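PDB 1DC1: type II restriction enzyme BsoBI from Geobacillus stearothermophilus, which recognises the double-stranded DNA sequence 5'-CYCGRG-3' as a homodimer and cleaves it after the first C. Local coordinates for residues K18-E23 against L307-Q312; A48-A53 against F110-I115; E8-S13 against L301-N306. All blocks are in the same frame, centred on the assembly; numbering follows the deposited sequence.

In the fold
From the N terminus, 8-13 and 18-23 come in quick succession, the second opening the long helix 21-53, whose far end, 48-53, meets 110-115 in contact 2 and closes a short helical loop. Much later the chain returns: strand 303-306 carries 301-306 back to 8-13 (contact 3), and 307-312, leading into helix 310-321, goes back to 18-23 (contact 1). These two long loops cross, since their segments alternate, and both enclose contact 2. Contacts 1 and 3 touch through Asn306, which meets Thr19 and Gln312, and bind the N-terminal region to the sheet edge at strand 303-306; contact 2, about 45 and 54 Å from contacts 1 and 3 between centres, joins the helices at the remote end.

Contact 1: residues K18-E23 against L307-Q312; sequences KTTYEE and LTKTEQ
The ammonium group of Lys309 is shared between two backbone carbonyls of the N-terminal loop: NZ donates to Lys18 O at 2.7 Å and also to the main-chain oxygen of Asp16. It meets the Lys18 carbonyl at a C=O...N angle of 152° and lies 25° off the carbonyl plane. CG of Lys309 stands opposite its own carbonyl carbon, beside the backbone N (chi1 -54°), and the rest of the chain is extended, which carries CE to 3.0 Å from Lys18 O and the amine across to the loop. With an alanine here, the carbonyls of Lys18 and Asp16 would probably both lose their shared donor, and the tie between the two helix starts would be weakened.

Beside this polar grip, Glu23 and Thr308 lie alongside, pointing opposite ways. The methylene CG of Glu23 lies 3.4 Å from Thr308 OG1 and 3.6 Å from Thr308 CB, so the aliphatic part of the glutamate does the touching, while the hydroxyl is hydrogen-bonded to Asn306 OD1. Thr19 CG2 comes crosswise to that hydroxyl; its own OG1 is held by Ala282 O, Ile284 N and Asn306 ND2. Thr20 is the N-cap of helix 21-53, its OG1 accepting from Glu23 N at 3.2 Å, and Lys309 is the N-cap residue of helix 310-321. The contact therefore joins two helix starts near the protein surface, with a lysine charge met by the main-chain oxygens of Lys18 and Asp16, which probably ties the amine to the course of the loop.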
loop_
_atom_site.group_PDB
_atom_site.type_symbol
_atom_site.label_atom_id
_atom_site.label_comp_id
_atom_site.label_asym_id
_atom_site.label_seq_id
_atom_site.Cartn_x
_atom_site.Cartn_y
_atom_site.Cartn_z
ATOM N N LYS D 18 -8.767 1.072 -20.125
ATOM C CA LYS D 18 -7.332 1.018 -19.880
ATOM C C LYS D 18 -6.590 2.380 -19.910
ATOM O O LYS D 18 -6.779 3.188 -20.824
ATOM C CB LYS D 18 -6.738 0.081 -20.944
ATOM C CG LYS D 18 -6.123 -1.175 -20.486
ATOM C CD LYS D 18 -4.618 -0.976 -20.429
ATOM C CE LYS D 18 -3.900 -2.189 -20.938
ATOM N NZ LYS D 18 -2.598 -2.276 -20.232
ATOM N N THR D 19 -5.714 2.622 -18.930
ATOM C CA THR D 19 -4.924 3.863 -18.896
ATOM C C THR D 19 -3.848 3.716 -19.970
ATOM O O THR D 19 -3.283 2.599 -20.170
ATOM C CB THR D 19 -4.220 4.056 -17.525
ATOM O OG1 THR D 19 -5.207 4.110 -16.495
ATOM C CG2 THR D 19 -3.432 5.312 -17.506
ATOM N N THR D 20 -3.554 4.815 -20.659
ATOM C CA THR D 20 -2.556 4.752 -21.713
ATOM C C THR D 20 -1.155 4.986 -21.160
ATOM O O THR D 20 -0.986 5.504 -20.040
ATOM C CB THR D 20 -2.804 5.812 -22.785
ATOM O OG1 THR D 20 -2.619 7.095 -22.197
ATOM C CG2 THR D 20 -4.220 5.725 -23.358
ATOM N N TYR D 21 -0.150 4.605 -21.958
ATOM C CA TYR D 21 1.232 4.814 -21.584
ATOM C C TYR D 21 1.524 6.327 -21.362
ATOM O O TYR D 21 2.169 6.713 -20.374
ATOM C CB TYR D 21 2.105 4.218 -22.681
ATOM C CG TYR D 21 3.542 4.335 -22.317
ATOM C CD1 TYR D 21 4.118 3.447 -21.422
ATOM C CD2 TYR D 21 4.289 5.416 -22.750
ATOM C CE1 TYR D 21 5.410 3.635 -20.954
ATOM C CE2 TYR D 21 5.593 5.618 -22.287
ATOM C CZ TYR D 21 6.135 4.725 -21.392
ATOM O OH TYR D 21 7.407 4.944 -20.930
ATOM N N GLU D 22 1.022 7.184 -22.244
ATOM C CA GLU D 22 1.279 8.602 -22.062
ATOM C C GLU D 22 0.646 9.203 -20.810
ATOM O O GLU D 22 1.232 10.116 -20.189
ATOM C CB GLU D 22 0.848 9.367 -23.308
ATOM C CG GLU D 22 1.874 9.193 -24.441
ATOM C CD GLU D 22 3.348 9.507 -24.020
ATOM O OE1 GLU D 22 3.579 10.361 -23.122
ATOM O OE2 GLU D 22 4.276 8.892 -24.602
ATOM N N GLU D 23 -0.525 8.683 -20.434
ATOM C CA GLU D 23 -1.206 9.151 -19.251
ATOM C C GLU D 23 -0.408 8.719 -18.005
ATOM O O GLU D 23 -0.311 9.451 -17.028
ATOM C CB GLU D 23 -2.635 8.610 -19.224
ATOM C CG GLU D 23 -3.684 9.608 -19.771
ATOM C CD GLU D 23 -3.225 11.112 -19.770
ATOM O OE1 GLU D 23 -3.273 11.753 -18.691
ATOM O OE2 GLU D 23 -2.818 11.651 -20.848
ATOM N N LEU D 307 -10.316 7.897 -14.701
ATOM C CA LEU D 307 -10.127 9.277 -14.265
ATOM C C LEU D 307 -9.153 10.097 -15.134
ATOM O O LEU D 307 -9.223 11.320 -15.129
ATOM C CB LEU D 307 -9.724 9.309 -12.763
ATOM C CG LEU D 307 -9.631 10.670 -12.014
ATOM C CD1 LEU D 307 -11.017 11.285 -11.774
ATOM C CD2 LEU D 307 -8.921 10.479 -10.663
ATOM N N THR D 308 -8.267 9.460 -15.891
ATOM C CA THR D 308 -7.346 10.239 -16.734
ATOM C C THR D 308 -7.961 10.574 -18.105
ATOM O O THR D 308 -7.340 11.271 -18.913
ATOM C CB THR D 308 -6.007 9.496 -16.973
ATOM O OG1 THR D 308 -6.227 8.393 -17.841
ATOM C CG2 THR D 308 -5.419 8.995 -15.638
ATOM N N LYS D 309 -9.182 10.080 -18.359
ATOM C CA LYS D 309 -9.873 10.311 -19.616
ATOM C C LYS D 309 -11.091 11.199 -19.427
ATOM O O LYS D 309 -12.174 10.786 -18.980
ATOM C CB LYS D 309 -10.246 8.996 -20.226
ATOM C CG LYS D 309 -9.056 8.071 -20.376
ATOM C CD LYS D 309 -9.434 6.791 -21.092
ATOM C CE LYS D 309 -8.309 5.784 -21.057
ATOM N NZ LYS D 309 -8.360 4.883 -22.242
ATOM N N THR D 310 -10.855 12.452 -19.770
ATOM C CA THR D 310 -11.853 13.515 -19.697
ATOM C C THR D 310 -13.243 13.205 -20.191
ATOM O O THR D 310 -14.229 13.561 -19.542
ATOM C CB THR D 310 -11.392 14.708 -20.514
ATOM O OG1 THR D 310 -9.989 14.860 -20.323
ATOM C CG2 THR D 310 -12.131 15.958 -20.108
ATOM N N GLU D 311 -13.340 12.573 -21.354
ATOM C CA GLU D 311 -14.655 12.298 -21.873
ATOM C C GLU D 311 -15.405 11.316 -21.010
ATOM O O GLU D 311 -16.632 11.421 -20.911
ATOM C CB GLU D 311 -14.576 11.770 -23.286
ATOM C CG GLU D 311 -14.312 12.818 -24.313
ATOM C CD GLU D 311 -14.156 12.223 -25.702
ATOM O OE1 GLU D 311 -13.211 11.414 -25.917
ATOM O OE2 GLU D 311 -14.989 12.570 -26.570
ATOM N N GLN D 312 -14.686 10.377 -20.377
ATOM C CA GLN D 312 -15.347 9.383 -19.529
ATOM C C GLN D 312 -15.791 10.019 -18.269
ATOM O O GLN D 312 -16.903 9.806 -17.811
ATOM C CB GLN D 312 -14.417 8.202 -19.195
ATOM C CG GLN D 312 -14.011 7.463 -20.449
ATOM C CD GLN D 312 -13.269 6.155 -20.218
ATOM O OE1 GLN D 312 -13.124 5.679 -19.091
ATOM N NE2 GLN D 312 -12.776 5.571 -21.321
#

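Contact 2: residues A48-A53 against F110-I115; sequences ALKVAA and FIDELI
Lys50 leaves its helix with CG opposite the backbone N (chi1 -173°) and every later bond extended, a straight arm that crosses to Asp112, while Ile115 sets CG1 opposite its carbonyl carbon (chi1 -52°), and chi2 -46° brings CD1 over the main chain of Lys50. At the end of the arm NZ forms a salt bridge with Asp112 OD1 at 2.8 Å, OD1 accepting through its syn lone pair, on the side of OD2. The methylenes below the amine are packed too, for Lys50 CG touches Ile111 CG2 at 3.6 Å. Ile115 CD1 presses on the backbone itself, 3.5 Å from Lys50 CA, and also meets Leu49 CG at 3.7 Å, the two side chains overlapping head to tail.

One turn along, the small Ala53 is flanked by larger neighbours. Its CB lies 4.1 Å from Leu114 CD2, and Ile111 CD1 reaches its carbonyl, 3.5 Å from Ala53 O. The result is an apolar seam bordered on one flank by the ion pair.

The axes of the two segments approach to 10.0 Å and run roughly antiparallel. Leu49 touches Ala71, and Leu114 touches Leu72 and Ala75, of helix 69-75; Leu114 touches helix 88-103 as well, so these shorter helices pack on the pair formed by the end of helix 21-53 and the start of helix 110-152. The second subunit adjoins the same place: its Arg47 forms a salt bridge with Glu113, and its Phe116 packs on Ile115.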
loop_
_atom_site.group_PDB
_atom_site.type_symbol
_atom_site.label_atom_id
_atom_site.label_comp_id
_atom_site.label_asym_id
_atom_site.label_seq_id
_atom_site.Cartn_x
_atom_site.Cartn_y
_atom_site.Cartn_z
ATOM N N ALA D 48 17.376 22.965 10.276
ATOM C CA ALA D 48 17.115 23.494 11.596
ATOM C C ALA D 48 17.588 22.534 12.663
ATOM O O ALA D 48 18.138 22.965 13.691
ATOM C CB ALA D 48 15.649 23.769 11.751
ATOM N N LEU D 49 17.389 21.231 12.438
ATOM C CA LEU D 49 17.842 20.211 13.401
ATOM C C LEU D 49 19.351 20.274 13.536
ATOM O O LEU D 49 19.865 20.181 14.630
ATOM C CB LEU D 49 17.449 18.766 12.990
ATOM C CG LEU D 49 17.956 17.547 13.838
ATOM C CD1 LEU D 49 17.391 17.535 15.292
ATOM C CD2 LEU D 49 17.582 16.249 13.102
ATOM N N LYS D 50 20.066 20.436 12.440
ATOM C CA LYS D 50 21.505 20.500 12.551
ATOM C C LYS D 50 21.957 21.715 13.402
ATOM O O LYS D 50 22.900 21.610 14.202
ATOM C CB LYS D 50 22.154 20.572 11.162
ATOM C CG LYS D 50 23.672 20.477 11.191
ATOM C CD LYS D 50 24.224 20.507 9.814
ATOM C CE LYS D 50 25.753 20.419 9.797
ATOM N NZ LYS D 50 26.216 19.924 8.466
ATOM N N VAL D 51 21.301 22.857 13.220
ATOM C CA VAL D 51 21.650 24.049 13.974
ATOM C C VAL D 51 21.426 23.748 15.458
ATOM O O VAL D 51 22.287 24.033 16.287
ATOM C CB VAL D 51 20.771 25.255 13.554
ATOM C CG1 VAL D 51 20.868 26.347 14.626
ATOM C CG2 VAL D 51 21.190 25.765 12.161
ATOM N N ALA D 52 20.293 23.148 15.795
ATOM C CA ALA D 52 19.976 22.833 17.191
ATOM C C ALA D 52 20.877 21.772 17.787
ATOM O O ALA D 52 21.357 21.899 18.899
ATOM C CB ALA D 52 18.540 22.366 17.287
ATOM N N ALA D 53 21.116 20.723 17.027
ATOM C CA ALA D 53 21.917 19.632 17.504
ATOM C C ALA D 53 23.372 19.971 17.615
ATOM O O ALA D 53 24.093 19.353 18.415
ATOM C CB ALA D 53 21.758 18.443 16.597
ATOM N N PHE D 110 29.496 12.725 13.840
ATOM C CA PHE D 110 28.225 12.387 14.486
ATOM C C PHE D 110 26.999 13.307 14.188
ATOM O O PHE D 110 25.854 12.804 14.154
ATOM C CB PHE D 110 28.413 12.212 16.019
ATOM C CG PHE D 110 28.263 13.485 16.854
ATOM C CD1 PHE D 110 29.378 14.238 17.213
ATOM C CD2 PHE D 110 27.033 13.858 17.380
ATOM C CE1 PHE D 110 29.260 15.323 18.076
ATOM C CE2 PHE D 110 26.911 14.937 18.240
ATOM C CZ PHE D 110 28.025 15.672 18.590
ATOM N N ILE D 111 27.209 14.615 13.954
ATOM C CA ILE D 111 26.062 15.495 13.667
ATOM C C ILE D 111 25.494 15.120 12.303
ATOM O O ILE D 111 24.302 14.871 12.185
ATOM C CB ILE D 111 26.427 17.041 13.678
ATOM C CG1 ILE D 111 26.823 17.509 15.101
ATOM C CG2 ILE D 111 25.220 17.865 13.162
ATOM C CD1 ILE D 111 25.731 17.274 16.181
ATOM N N ASP D 112 26.328 15.028 11.276
ATOM C CA ASP D 112 25.762 14.657 9.986
ATOM C C ASP D 112 25.230 13.226 10.032
ATOM O O ASP D 112 24.286 12.933 9.328
ATOM C CB ASP D 112 26.767 14.818 8.851
ATOM C CG ASP D 112 26.848 16.246 8.312
ATOM O OD1 ASP D 112 26.083 17.157 8.711
ATOM O OD2 ASP D 112 27.713 16.447 7.466
ATOM N N GLU D 113 25.835 12.334 10.826
ATOM C CA GLU D 113 25.301 10.973 10.958
ATOM C C GLU D 113 23.813 11.117 11.394
ATOM O O GLU D 113 22.916 10.472 10.838
ATOM C CB GLU D 113 26.076 10.156 12.018
ATOM C CG GLU D 113 25.603 8.688 12.127
ATOM C CD GLU D 113 25.895 7.846 10.864
ATOM O OE1 GLU D 113 26.787 8.237 10.082
ATOM O OE2 GLU D 113 25.250 6.781 10.639
ATOM N N LEU D 114 23.556 11.965 12.381
ATOM C CA LEU D 114 22.200 12.189 12.883
ATOM C C LEU D 114 21.273 12.775 11.821
ATOM O O LEU D 114 20.143 12.288 11.609
ATOM C CB LEU D 114 22.244 13.162 14.060
ATOM C CG LEU D 114 20.897 13.627 14.628
ATOM C CD1 LEU D 114 19.968 12.428 14.951
ATOM C CD2 LEU D 114 21.201 14.453 15.899
ATOM N N ILE D 115 21.742 13.852 11.175
ATOM C CA ILE D 115 20.950 14.539 10.131
ATOM C C ILE D 115 20.629 13.613 8.941
ATOM O O ILE D 115 19.515 13.619 8.448
ATOM C CB ILE D 115 21.650 15.866 9.574
ATOM C CG1 ILE D 115 22.059 16.834 10.727
ATOM C CG2 ILE D 115 20.704 16.569 8.643
ATOM C CD1 ILE D 115 21.015 17.077 11.799
#

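Contact 3: residues E8-S13 against L301-N306; sequences ENHLKS and LTNSAN
The imidazole of His10 meets the strand by its edge: the carbonyl oxygen of Ser304 lies in line with NE2 and almost in the ring plane. Asn303 OD1 and Ala305 CB approach the ring obliquely, the former 3.4 Å from His10 CE1 and the latter 4.1 Å from His10 NE2. The planes of the ring and the Asn303 amide are 20° from parallel.

NE2 of His10 donates to Ser304 O at 2.8 Å in an almost straight bond of 170°, and the donor also lies in the carbonyl plane. With chi1 58°, CG of His10 sits between its backbone N and carbonyl carbon, and NE2 meets the strand. The other ring nitrogen, ND1, is hydrogen-bonded to Ser315 OG of helix 310-321, so the imidazole is held at both nitrogens, which probably fixes the rotation of the ring. Leu11 CD1 packs beside the same carbonyl oxygen, 3.9 Å from Ser304 O, and the leucine also packs against Leu296 and Gln312 of the adjoining helices.

On the strand side, Asn303 OD1 accepts from Ser304 N at 2.8 Å and thereby engages the backbone N-H of the same residue whose oxygen His10 binds. Ser304 OG binds Phe279 O, while the backbone of Ala305 pairs with Phe279 and Gly281 of strand 276-281.

Strand 303-306 is the outermost strand on its side of the mixed sheet, parallel to 276-281 and joined to it through helix 286-298 in a beta-alpha-beta crossover. A histidine from the N-terminal loop supplies a side-chain donor to the edge strand where no further strand of this chain pairs, in the sheet of a PDDEXK-type nuclease, and the side chain of Ser304 is about 9 Å from those of Glu240 and Lys242, predicted magnesium-site residues.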
loop_
_atom_site.group_PDB
_atom_site.type_symbol
_atom_site.label_atom_id
_atom_site.label_comp_id
_atom_site.label_asym_id
_atom_site.label_seq_id
_atom_site.Cartn_x
_atom_site.Cartn_y
_atom_site.Cartn_z
ATOM N N GLU D 8 -22.307 2.856 -21.307
ATOM C CA GLU D 8 -22.168 2.690 -22.760
ATOM C C GLU D 8 -22.006 4.024 -23.472
ATOM O O GLU D 8 -21.602 4.087 -24.627
ATOM C CB GLU D 8 -23.376 1.982 -23.313
ATOM C CG GLU D 8 -23.330 0.517 -23.094
ATOM C CD GLU D 8 -24.694 -0.126 -23.297
ATOM O OE1 GLU D 8 -25.601 0.549 -23.843
ATOM O OE2 GLU D 8 -24.858 -1.310 -22.911
ATOM N N ASN D 9 -22.337 5.103 -22.781
ATOM C CA ASN D 9 -22.185 6.407 -23.379
ATOM C C ASN D 9 -20.707 6.756 -23.614
ATOM O O ASN D 9 -20.371 7.464 -24.560
ATOM C CB ASN D 9 -22.815 7.498 -22.519
ATOM C CG ASN D 9 -22.720 8.848 -23.185
ATOM O OD1 ASN D 9 -23.351 9.083 -24.228
ATOM N ND2 ASN D 9 -21.908 9.738 -22.621
ATOM N N HIS D 10 -19.809 6.284 -22.759
ATOM C CA HIS D 10 -18.391 6.597 -22.965
ATOM C C HIS D 10 -17.487 5.371 -23.076
ATOM O O HIS D 10 -16.293 5.530 -23.318
ATOM C CB HIS D 10 -17.859 7.516 -21.863
ATOM C CG HIS D 10 -18.019 6.949 -20.483
ATOM N ND1 HIS D 10 -19.161 7.133 -19.728
ATOM C CD2 HIS D 10 -17.174 6.213 -19.718
ATOM C CE1 HIS D 10 -19.009 6.539 -18.556
ATOM N NE2 HIS D 10 -17.812 5.976 -18.525
ATOM N N LEU D 11 -18.038 4.163 -22.894
ATOM C CA LEU D 11 -17.277 2.902 -23.014
ATOM C C LEU D 11 -17.846 2.022 -24.083
ATOM O O LEU D 11 -18.979 1.584 -23.968
ATOM C CB LEU D 11 -17.331 2.056 -21.742
ATOM C CG LEU D 11 -16.716 2.777 -20.572
ATOM C CD1 LEU D 11 -16.977 1.979 -19.306
ATOM C CD2 LEU D 11 -15.234 2.987 -20.844
ATOM N N LYS D 12 -17.056 1.714 -25.096
ATOM C CA LYS D 12 -17.538 0.834 -26.144
ATOM C C LYS D 12 -16.840 -0.524 -26.086
ATOM O O LYS D 12 -17.351 -1.523 -26.590
ATOM C CB LYS D 12 -17.332 1.491 -27.508
ATOM C CG LYS D 12 -17.501 3.006 -27.483
ATOM C CD LYS D 12 -18.872 3.464 -26.950
ATOM C CE LYS D 12 -18.831 4.954 -26.532
ATOM N NZ LYS D 12 -20.140 5.650 -26.699
ATOM N N SER D 13 -15.674 -0.575 -25.460
ATOM C CA SER D 13 -14.942 -1.838 -25.364
ATOM C C SER D 13 -14.166 -1.861 -24.047
ATOM O O SER D 13 -13.951 -0.816 -23.424
ATOM C CB SER D 13 -13.976 -2.002 -26.554
ATOM O OG SER D 13 -12.957 -0.994 -26.581
ATOM N N LEU D 301 -21.972 -3.635 -11.231
ATOM C CA LEU D 301 -21.429 -2.285 -11.090
ATOM C C LEU D 301 -22.292 -1.461 -12.069
ATOM O O LEU D 301 -22.550 -1.892 -13.191
ATOM C CB LEU D 301 -19.957 -2.254 -11.483
ATOM C CG LEU D 301 -18.956 -1.188 -11.045
ATOM C CD1 LEU D 301 -18.893 -1.110 -9.537
ATOM C CD2 LEU D 301 -17.556 -1.539 -11.676
ATOM N N THR D 302 -22.757 -0.291 -11.638
ATOM C CA THR D 302 -23.611 0.592 -12.437
ATOM C C THR D 302 -22.889 1.440 -13.490
ATOM O O THR D 302 -23.401 1.660 -14.597
ATOM C CB THR D 302 -24.425 1.548 -11.540
ATOM O OG1 THR D 302 -24.948 0.815 -10.430
ATOM C CG2 THR D 302 -25.568 2.149 -12.316
ATOM N N ASN D 303 -21.696 1.916 -13.141
ATOM C CA ASN D 303 -20.928 2.743 -14.062
ATOM C C ASN D 303 -19.461 2.774 -13.638
ATOM O O ASN D 303 -19.103 2.413 -12.503
ATOM C CB ASN D 303 -21.515 4.163 -14.090
ATOM C CG ASN D 303 -21.346 4.840 -15.421
ATOM O OD1 ASN D 303 -20.484 4.477 -16.242
ATOM N ND2 ASN D 303 -22.158 5.853 -15.644
ATOM N N SER D 304 -18.610 3.213 -14.548
ATOM C CA SER D 304 -17.180 3.285 -14.265
ATOM C C SER D 304 -16.536 4.263 -15.217
ATOM O O SER D 304 -17.050 4.514 -16.305
ATOM C CB SER D 304 -16.538 1.920 -14.450
ATOM O OG SER D 304 -15.148 1.937 -14.174
ATOM N N ALA D 305 -15.420 4.849 -14.801
ATOM C CA ALA D 305 -14.716 5.758 -15.675
ATOM C C ALA D 305 -13.215 5.738 -15.349
ATOM O O ALA D 305 -12.829 5.491 -14.210
ATOM C CB ALA D 305 -15.259 7.171 -15.538
ATOM N N ASN D 306 -12.384 5.927 -16.374
ATOM C CA ASN D 306 -10.969 6.038 -16.152
ATOM C C ASN D 306 -10.783 7.555 -15.909
ATOM O O ASN D 306 -11.073 8.392 -16.796
ATOM C CB ASN D 306 -10.166 5.630 -17.368
ATOM C CG ASN D 306 -8.707 5.733 -17.117
ATOM O OD1 ASN D 306 -8.185 6.798 -16.752
ATOM N ND2 ASN D 306 -8.020 4.622 -17.274
#